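RhCC (Rhodococcus jostii RHA1, PDB 4U5P) probably acts as a cofactor-independent oxygenase of the tautomerase superfamily and binds a magnesium ion. Local coordinates at residues Trp3-Pro8 and Asn60-Arg65; Ile64-Ile69 and Trp101-Asp106; Ala70-Thr75 and Ile105-Met110. One frame throughout, in Å; residues are numbered along the deposited sequence.

How the contacts relate
The three contacts step across one mixed sheet to its magnesium end. Contact 1 pairs strand 2-8 with 61-68, contact 2 pairs 61-68 with 100-107, and their centres lie about 10 Å apart; they share Ile64 and Arg65. Arg63 of contact 1 also reaches across to contact 2, its NE forming a salt bridge to Glu102 OE1 at 3.1 Å. Contact 3, centred about 11 Å from contact 2 and about 21 Å from contact 1, begins where those parallel strands give way to loops, and it shares Ile105 and Asp106 with contact 2. Asp106 holds the magnesium ion. The side chain of Arg65 is about 6 Å from the bound magnesium ion.

Contact 1: residues Trp3-Pro8 and Asn60-Arg65; sequences WEIFTP and NFVRIR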
# COMPACT_ATOMS: atom_id res chain seq x y z
N TRP B 3 2.14 -4.19 -8.69
CA TRP B 3 1.63 -2.93 -9.23
C TRP B 3 0.16 -2.70 -8.85
O TRP B 3 -0.68 -3.58 -9.02
CB TRP B 3 1.73 -2.92 -10.76
CG TRP B 3 3.10 -2.77 -11.36
CD1 TRP B 3 4.18 -3.59 -11.17
CD2 TRP B 3 3.53 -1.75 -12.28
NE1 TRP B 3 5.25 -3.14 -11.91
CE2 TRP B 3 4.88 -2.01 -12.59
CE3 TRP B 3 2.90 -0.65 -12.87
CZ2 TRP B 3 5.61 -1.22 -13.48
CZ3 TRP B 3 3.63 0.14 -13.74
CH2 TRP B 3 4.97 -0.15 -14.03
N GLU B 4 -0.13 -1.50 -8.35
CA GLU B 4 -1.51 -1.04 -8.15
C GLU B 4 -1.77 0.10 -9.09
O GLU B 4 -0.98 1.05 -9.16
CB GLU B 4 -1.76 -0.56 -6.73
CG GLU B 4 -1.69 -1.61 -5.65
CD GLU B 4 -1.87 -0.96 -4.29
OE1 GLU B 4 -0.93 -0.28 -3.85
OE2 GLU B 4 -2.96 -1.10 -3.68
N ILE B 5 -2.87 0.00 -9.83
CA ILE B 5 -3.26 1.05 -10.74
C ILE B 5 -4.67 1.52 -10.42
O ILE B 5 -5.65 0.82 -10.67
CB ILE B 5 -3.14 0.59 -12.19
CG1 ILE B 5 -1.70 0.11 -12.46
CG2 ILE B 5 -3.52 1.74 -13.14
CD1 ILE B 5 -1.44 -0.35 -13.88
N PHE B 6 -4.76 2.71 -9.85
CA PHE B 6 -6.03 3.33 -9.52
C PHE B 6 -6.50 4.18 -10.68
O PHE B 6 -5.81 5.12 -11.06
CB PHE B 6 -5.89 4.19 -8.26
CG PHE B 6 -5.44 3.42 -7.04
CD1 PHE B 6 -4.10 3.24 -6.76
CD2 PHE B 6 -6.38 2.89 -6.18
CE1 PHE B 6 -3.69 2.53 -5.64
CE2 PHE B 6 -5.97 2.18 -5.05
CZ PHE B 6 -4.63 2.02 -4.78
N THR B 7 -7.69 3.88 -11.22
CA THR B 7 -8.19 4.55 -12.41
C THR B 7 -9.61 5.06 -12.19
O THR B 7 -10.32 4.57 -11.31
CB THR B 7 -8.22 3.61 -13.64
OG1 THR B 7 -9.29 2.68 -13.49
CG2 THR B 7 -6.90 2.84 -13.78
N PRO B 8 -10.04 6.03 -13.01
CA PRO B 8 -11.46 6.38 -13.05
C PRO B 8 -12.30 5.14 -13.38
O PRO B 8 -11.79 4.26 -14.07
CB PRO B 8 -11.54 7.44 -14.16
CG PRO B 8 -10.19 8.01 -14.25
CD PRO B 8 -9.24 6.87 -13.92
N ASN B 60 -10.07 12.49 -13.64
CA ASN B 60 -9.34 12.16 -14.86
C ASN B 60 -7.91 11.77 -14.54
O ASN B 60 -6.98 12.10 -15.27
CB ASN B 60 -9.36 13.36 -15.82
CG ASN B 60 -8.78 13.04 -17.19
OD1 ASN B 60 -9.04 11.97 -17.75
ND2 ASN B 60 -7.95 13.94 -17.71
N PHE B 61 -7.73 11.05 -13.44
CA PHE B 61 -6.41 10.86 -12.83
C PHE B 61 -6.13 9.38 -12.59
O PHE B 61 -6.96 8.66 -12.03
CB PHE B 61 -6.33 11.64 -11.52
CG PHE B 61 -4.98 11.59 -10.84
CD1 PHE B 61 -3.83 11.97 -11.50
CD2 PHE B 61 -4.88 11.21 -9.51
CE1 PHE B 61 -2.59 11.94 -10.86
CE2 PHE B 61 -3.65 11.18 -8.87
CZ PHE B 61 -2.50 11.55 -9.54
N VAL B 62 -4.97 8.91 -13.07
CA VAL B 62 -4.52 7.54 -12.82
C VAL B 62 -3.31 7.58 -11.90
O VAL B 62 -2.30 8.20 -12.22
CB VAL B 62 -4.16 6.82 -14.14
CG1 VAL B 62 -3.57 5.44 -13.85
CG2 VAL B 62 -5.40 6.70 -15.03
N ARG B 63 -3.41 6.93 -10.74
CA ARG B 63 -2.32 6.92 -9.78
C ARG B 63 -1.75 5.50 -9.71
O ARG B 63 -2.50 4.54 -9.52
CB ARG B 63 -2.80 7.39 -8.41
CG ARG B 63 -1.70 7.61 -7.38
CD ARG B 63 -0.69 8.64 -7.88
NE ARG B 63 0.24 9.12 -6.86
CZ ARG B 63 1.34 8.49 -6.48
NH1 ARG B 63 1.65 7.30 -7.00
NH2 ARG B 63 2.13 9.04 -5.55
N ILE B 64 -0.44 5.39 -9.89
CA ILE B 64 0.22 4.08 -9.91
C ILE B 64 1.21 4.00 -8.76
O ILE B 64 2.00 4.90 -8.54
CB ILE B 64 0.94 3.83 -11.25
CG1 ILE B 64 -0.05 3.96 -12.41
CG2 ILE B 64 1.60 2.43 -11.28
CD1 ILE B 64 0.61 4.08 -13.76
N ARG B 65 1.16 2.89 -8.03
CA ARG B 65 2.12 2.62 -6.97
C ARG B 65 2.59 1.17 -7.11
O ARG B 65 1.77 0.27 -7.34
CB ARG B 65 1.49 2.85 -5.59
CG ARG B 65 2.44 2.61 -4.45
CD ARG B 65 1.73 2.50 -3.12
NE ARG B 65 2.71 2.43 -2.05
CZ ARG B 65 3.42 1.35 -1.75
NH1 ARG B 65 3.27 0.21 -2.44
NH2 ARG B 65 4.30 1.41 -0.77
O HOH W 1 1.47 -0.65 -4.50
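The indole of Trp3 meets Ile64 obliquely, CE3 lying 3.7 Å from CG2, in the antiparallel pair at the middle of the mixed four-stranded sheet of the tautomerase fold. The ring of Phe6 turns an edge to the opposite strand, and Arg63 O lies in its plane at that edge, 3.4 Å from Phe6 CD1. The third flat group, the guanidinium of Arg65, receives a water at its edge, in plane, 2.9 Å from NH1; this water also donates to Glu4 OE1. The carboxylate of Glu4 runs alongside Arg65 with its plane 75° from the guanidinium, too far for a direct salt bridge. Charge pairing of Arg65 lies instead with Asp67, both of its own chain and of the second subunit.

Glu4 and Arg65, then Phe6 and Arg63, are hydrogen-bonded pairs, the shortest bond running from Glu4 N to Arg65 O at 2.8 Å. Between them Ile5 faces Ile64 as a non-hydrogen-bonded pair. With Ile5 CG1 beside the backbone N (chi1 -57°), Ile5 CG2 is directed to Val62 CG1, 3.8 Å away. Trp3, Ile5, Val62 and Ile64 thus form an apolar face, on which Trp3 NE1 bonds to Tyr28 and Ile64 meets Leu90 of helix 76-90. On the other face, Tyr2 of the second subunit packs on Phe6 and Arg65. The bonding pattern stops at Pro8, which has no N-H to offer: its CD lies 3.5 Å from Phe61 O, a buried carbonyl oxygen without a hydrogen-bonding partner.

Contact 2: residues Ile64-Ile69 and Trp101-Asp106; sequences IRLDHI and WEIHID. With MG (magnesium ion), chain F.
Leu66 packs against two isoleucines on the tight face of this parallel strand pair. Its CG lies 3.7 Å from Ile105 CG1 and its CD2 3.8 Å from Ile103 CD1, which also touches Ile64 CG2. Ile105 CG2 sits over one face of the His68 ring, 4.1 Å from the centroid, a CH-pi contact; Tyr28 takes His68 NE2. Five backbone hydrogen bonds join the strands, down to 2.8 Å for His68 N to Asp106 O.

The other face is polar, turned to the subunit interface and holding ordered water and the metal. His104 CG stands between its backbone N and carbonyl carbon (chi1 73°), which lays the imidazole across the extended Arg65 chain, His104 CE1 3.6 Å from Arg65 CG, ring and guanidinium almost perpendicular. Arg65 NH1 forms a salt bridge to Asp67 OD1 at 2.9 Å, from 52° out of the carboxylate plane. Asp67 OD2 pairs with Arg65 NE and His104 NE2 of the third subunit; His104 ND1 bonds to Arg63 of its own chain. A water accepting from Arg65 NH2 lies near both Asp67 and Asp106, whose like charges magnesium and the arginine probably offset. Asp106 OD2 binds magnesium at 2.2 Å, together with three waters and Asp106 OD2 of both other subunits. Strand 61-68, helix 76-90 and strand 100-107 form the beta-alpha-beta unit of the tautomerase superfamily, carrying a magnesium site shared by the trimer.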
# COMPACT_ATOMS: atom_id res chain seq x y z
N ILE B 64 -0.44 5.39 -9.89
CA ILE B 64 0.22 4.08 -9.91
C ILE B 64 1.21 4.00 -8.76
O ILE B 64 2.00 4.90 -8.54
CB ILE B 64 0.94 3.83 -11.25
CG1 ILE B 64 -0.05 3.96 -12.41
CG2 ILE B 64 1.60 2.43 -11.28
CD1 ILE B 64 0.61 4.08 -13.76
N ARG B 65 1.16 2.89 -8.03
CA ARG B 65 2.12 2.62 -6.97
C ARG B 65 2.59 1.17 -7.11
O ARG B 65 1.77 0.27 -7.34
CB ARG B 65 1.49 2.85 -5.59
CG ARG B 65 2.44 2.61 -4.45
CD ARG B 65 1.73 2.50 -3.12
NE ARG B 65 2.71 2.43 -2.05
CZ ARG B 65 3.42 1.35 -1.75
NH1 ARG B 65 3.27 0.21 -2.44
NH2 ARG B 65 4.30 1.41 -0.77
N LEU B 66 3.89 0.94 -6.99
CA LEU B 66 4.39 -0.44 -7.01
C LEU B 66 5.44 -0.73 -5.96
O LEU B 66 6.16 0.16 -5.53
CB LEU B 66 4.96 -0.80 -8.38
CG LEU B 66 5.95 0.13 -9.06
CD1 LEU B 66 6.97 -0.61 -9.90
CD2 LEU B 66 5.17 1.09 -9.94
N ASP B 67 5.48 -2.01 -5.55
CA ASP B 67 6.57 -2.56 -4.76
C ASP B 67 7.47 -3.41 -5.63
O ASP B 67 7.00 -4.20 -6.45
CB ASP B 67 6.07 -3.44 -3.60
CG ASP B 67 5.41 -2.65 -2.48
OD1 ASP B 67 5.70 -1.44 -2.33
OD2 ASP B 67 4.61 -3.25 -1.73
N HIS B 68 8.78 -3.22 -5.47
CA HIS B 68 9.77 -4.14 -6.01
C HIS B 68 10.29 -5.00 -4.88
O HIS B 68 10.82 -4.48 -3.90
CB HIS B 68 10.93 -3.41 -6.66
CG HIS B 68 10.67 -3.00 -8.08
ND1 HIS B 68 11.62 -2.38 -8.85
CD2 HIS B 68 9.57 -3.14 -8.86
CE1 HIS B 68 11.12 -2.14 -10.05
NE2 HIS B 68 9.88 -2.59 -10.08
N ILE B 69 10.16 -6.31 -5.04
CA ILE B 69 10.48 -7.27 -3.99
C ILE B 69 11.66 -8.15 -4.42
O ILE B 69 12.60 -8.36 -3.65
CB ILE B 69 9.27 -8.18 -3.66
CG1 ILE B 69 8.00 -7.34 -3.43
CG2 ILE B 69 9.58 -9.05 -2.44
CD1 ILE B 69 6.69 -8.08 -3.64
N TRP B 101 -1.42 11.66 -14.56
CA TRP B 101 -0.90 10.46 -13.90
C TRP B 101 0.36 10.74 -13.08
O TRP B 101 1.05 11.74 -13.29
CB TRP B 101 -0.64 9.37 -14.94
CG TRP B 101 0.62 9.50 -15.74
CD1 TRP B 101 1.74 8.74 -15.59
CD2 TRP B 101 0.88 10.40 -16.82
NE1 TRP B 101 2.69 9.12 -16.50
CE2 TRP B 101 2.19 10.14 -17.27
CE3 TRP B 101 0.14 11.42 -17.45
CZ2 TRP B 101 2.78 10.85 -18.31
CZ3 TRP B 101 0.73 12.12 -18.48
CH2 TRP B 101 2.04 11.84 -18.90
N GLU B 102 0.63 9.84 -12.13
CA GLU B 102 1.78 9.92 -11.24
C GLU B 102 2.13 8.50 -10.82
O GLU B 102 1.24 7.67 -10.73
CB GLU B 102 1.46 10.77 -10.01
CG GLU B 102 2.59 10.92 -9.02
CD GLU B 102 2.27 11.91 -7.92
OE1 GLU B 102 1.09 12.02 -7.51
OE2 GLU B 102 3.20 12.61 -7.47
N ILE B 103 3.41 8.24 -10.58
CA ILE B 103 3.87 6.88 -10.28
C ILE B 103 5.01 6.92 -9.28
O ILE B 103 5.88 7.79 -9.38
CB ILE B 103 4.33 6.15 -11.57
CG1 ILE B 103 4.78 4.72 -11.25
CG2 ILE B 103 5.46 6.93 -12.25
CD1 ILE B 103 4.96 3.85 -12.49
N HIS B 104 5.01 6.01 -8.32
CA HIS B 104 6.21 5.83 -7.51
C HIS B 104 6.43 4.37 -7.11
O HIS B 104 5.50 3.56 -7.20
CB HIS B 104 6.19 6.73 -6.27
CG HIS B 104 5.24 6.31 -5.19
ND1 HIS B 104 3.88 6.50 -5.29
CD2 HIS B 104 5.45 5.76 -3.98
CE1 HIS B 104 3.29 6.07 -4.19
NE2 HIS B 104 4.22 5.61 -3.38
N ILE B 105 7.67 4.08 -6.72
CA ILE B 105 8.10 2.73 -6.39
C ILE B 105 8.67 2.67 -4.99
O ILE B 105 9.40 3.57 -4.56
CB ILE B 105 9.18 2.21 -7.37
CG1 ILE B 105 8.78 2.48 -8.83
CG2 ILE B 105 9.48 0.71 -7.10
CD1 ILE B 105 9.80 1.99 -9.84
N ASP B 106 8.36 1.58 -4.28
CA ASP B 106 9.05 1.27 -3.04
C ASP B 106 9.79 -0.06 -3.21
O ASP B 106 9.36 -0.91 -3.97
CB ASP B 106 8.08 1.19 -1.86
CG ASP B 106 8.80 1.24 -0.50
OD1 ASP B 106 9.92 1.80 -0.45
OD2 ASP B 106 8.23 0.78 0.51
MG MG F . 8.74 0.78 2.63
O HOH W 2 5.92 -0.53 0.16
O HOH W 3 10.15 2.32 2.17
O HOH W 4 10.35 -0.57 2.34
O HOH W 5 9.51 0.96 4.54

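Contact 3: residues Ala70-Thr75 and Ile105-Met110; sequences ARQMET and IDETPM. With MG (magnesium ion), chain F.
Glu107 reaches over to the backbone of Met73, and this is the one direct hydrogen bond of the contact: Met73 N to Glu107 OE2, 3.0 Å and 164° at the hydrogen, with the oxygen met nearly along its C-O axis. With CG beside the backbone N (chi1 -64°) and the chain extended beyond it, the carboxylate is carried from the strand end to the Met73 amide.

Waters double the link. One donates to Arg71 O and, at 2.7 Å, to Glu107 OE2; another bridges Met73 O and Glu107 OE1. A third, bound to magnesium, donates to Glu107 O at 2.9 Å and ties the strand end to the metal. Among charges, Glu107 OE1 forms a salt bridge with Arg79, which also bonds to Met73 O. With its carboxylate gone, an alanine here would probably leave Met73 N without its acceptor and Arg79 without this charged mate.

The methionines meet oxygen atoms rather than apolar groups: Met73 CE bends back to 3.9 Å from Glu107 OE2, and Met110 SD comes 3.1 Å from Ala70 O, the oxygen lying roughly in line with the CE-SD bond.

Residues 70-75 lead from strand 61-68 into helix 76-90, N-capped by Thr75 on Val78 N, while 105-110 leave strand 100-107. Met73 lies between strand and helix, touching His68, Val78 and Met82, and Leu112 of the second subunit.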
# COMPACT_ATOMS: atom_id res chain seq x y z
N ALA B 70 11.62 -8.65 -5.65
CA ALA B 70 12.55 -9.68 -6.12
C ALA B 70 14.00 -9.20 -6.29
O ALA B 70 14.94 -9.94 -6.01
CB ALA B 70 12.05 -10.27 -7.43
N ARG B 71 14.17 -7.95 -6.72
CA ARG B 71 15.49 -7.40 -7.01
C ARG B 71 15.60 -5.99 -6.46
O ARG B 71 14.59 -5.31 -6.31
CB ARG B 71 15.74 -7.34 -8.52
CG ARG B 71 15.66 -8.64 -9.30
CD ARG B 71 17.00 -9.29 -9.41
NE ARG B 71 17.05 -10.29 -10.47
CZ ARG B 71 16.40 -11.45 -10.45
NH1 ARG B 71 15.63 -11.77 -9.41
NH2 ARG B 71 16.53 -12.29 -11.47
N GLN B 72 16.84 -5.56 -6.19
CA GLN B 72 17.14 -4.18 -5.82
C GLN B 72 17.85 -3.49 -6.97
O GLN B 72 18.56 -4.13 -7.74
CB GLN B 72 18.01 -4.11 -4.56
CG GLN B 72 17.28 -4.38 -3.27
CD GLN B 72 18.17 -4.17 -2.06
OE1 GLN B 72 19.33 -4.58 -2.04
NE2 GLN B 72 17.64 -3.48 -1.05
N MET B 73 17.60 -2.20 -7.13
CA MET B 73 18.26 -1.43 -8.17
C MET B 73 19.36 -0.58 -7.54
O MET B 73 19.06 0.37 -6.81
CB MET B 73 17.23 -0.57 -8.90
CG MET B 73 16.17 -1.38 -9.64
SD MET B 73 14.92 -0.35 -10.43
CE MET B 73 14.06 0.34 -9.01
N GLU B 74 20.61 -0.91 -7.84
CA GLU B 74 21.75 -0.42 -7.05
C GLU B 74 22.48 0.82 -7.57
O GLU B 74 23.33 1.36 -6.86
CB GLU B 74 22.77 -1.55 -6.88
CG GLU B 74 22.27 -2.70 -6.01
CD GLU B 74 23.27 -3.84 -5.92
OE1 GLU B 74 24.33 -3.77 -6.59
OE2 GLU B 74 23.00 -4.81 -5.18
N THR B 75 22.23 1.23 -8.81
CA THR B 75 22.87 2.42 -9.38
C THR B 75 21.85 3.47 -9.78
O THR B 75 20.70 3.13 -10.07
CB THR B 75 23.71 2.09 -10.62
OG1 THR B 75 22.85 1.67 -11.68
CG2 THR B 75 24.71 0.99 -10.32
N ILE B 105 7.67 4.08 -6.72
CA ILE B 105 8.10 2.73 -6.39
C ILE B 105 8.67 2.67 -4.99
O ILE B 105 9.40 3.57 -4.56
CB ILE B 105 9.18 2.21 -7.37
CG1 ILE B 105 8.78 2.48 -8.83
CG2 ILE B 105 9.48 0.71 -7.10
CD1 ILE B 105 9.80 1.99 -9.84
N ASP B 106 8.36 1.58 -4.28
CA ASP B 106 9.05 1.27 -3.04
C ASP B 106 9.79 -0.06 -3.21
O ASP B 106 9.36 -0.91 -3.97
CB ASP B 106 8.08 1.19 -1.86
CG ASP B 106 8.80 1.24 -0.50
OD1 ASP B 106 9.92 1.80 -0.45
OD2 ASP B 106 8.23 0.78 0.51
N GLU B 107 10.91 -0.20 -2.52
CA GLU B 107 11.63 -1.47 -2.51
C GLU B 107 11.41 -2.10 -1.14
O GLU B 107 11.61 -1.45 -0.11
CB GLU B 107 13.12 -1.26 -2.81
CG GLU B 107 13.38 -0.72 -4.22
CD GLU B 107 14.87 -0.59 -4.56
OE1 GLU B 107 15.59 0.09 -3.80
OE2 GLU B 107 15.32 -1.13 -5.59
N THR B 108 10.94 -3.35 -1.14
CA THR B 108 10.60 -4.04 0.10
C THR B 108 11.49 -5.29 0.25
O THR B 108 12.07 -5.76 -0.73
CB THR B 108 9.11 -4.42 0.15
OG1 THR B 108 8.83 -5.42 -0.84
CG2 THR B 108 8.22 -3.20 -0.13
N PRO B 109 11.61 -5.82 1.48
CA PRO B 109 12.55 -6.92 1.75
C PRO B 109 12.29 -8.22 0.97
O PRO B 109 11.21 -8.81 1.02
CB PRO B 109 12.37 -7.17 3.26
CG PRO B 109 11.80 -5.91 3.80
CD PRO B 109 10.96 -5.34 2.71
N MET B 110 13.32 -8.69 0.28
CA MET B 110 13.19 -9.85 -0.59
C MET B 110 12.86 -11.11 0.22
O MET B 110 12.25 -12.05 -0.29
CB MET B 110 14.47 -10.05 -1.39
CG MET B 110 14.42 -11.24 -2.34
SD MET B 110 15.87 -11.37 -3.39
CE MET B 110 17.12 -11.89 -2.22
MG MG F . 8.74 0.78 2.63
O HOH W 6 13.96 -2.76 -7.31
O HOH W 7 18.44 -0.46 -3.78
O HOH W 3 10.15 2.32 2.17
O HOH W 4 10.35 -0.57 2.34
O HOH W 5 9.51 0.96 4.54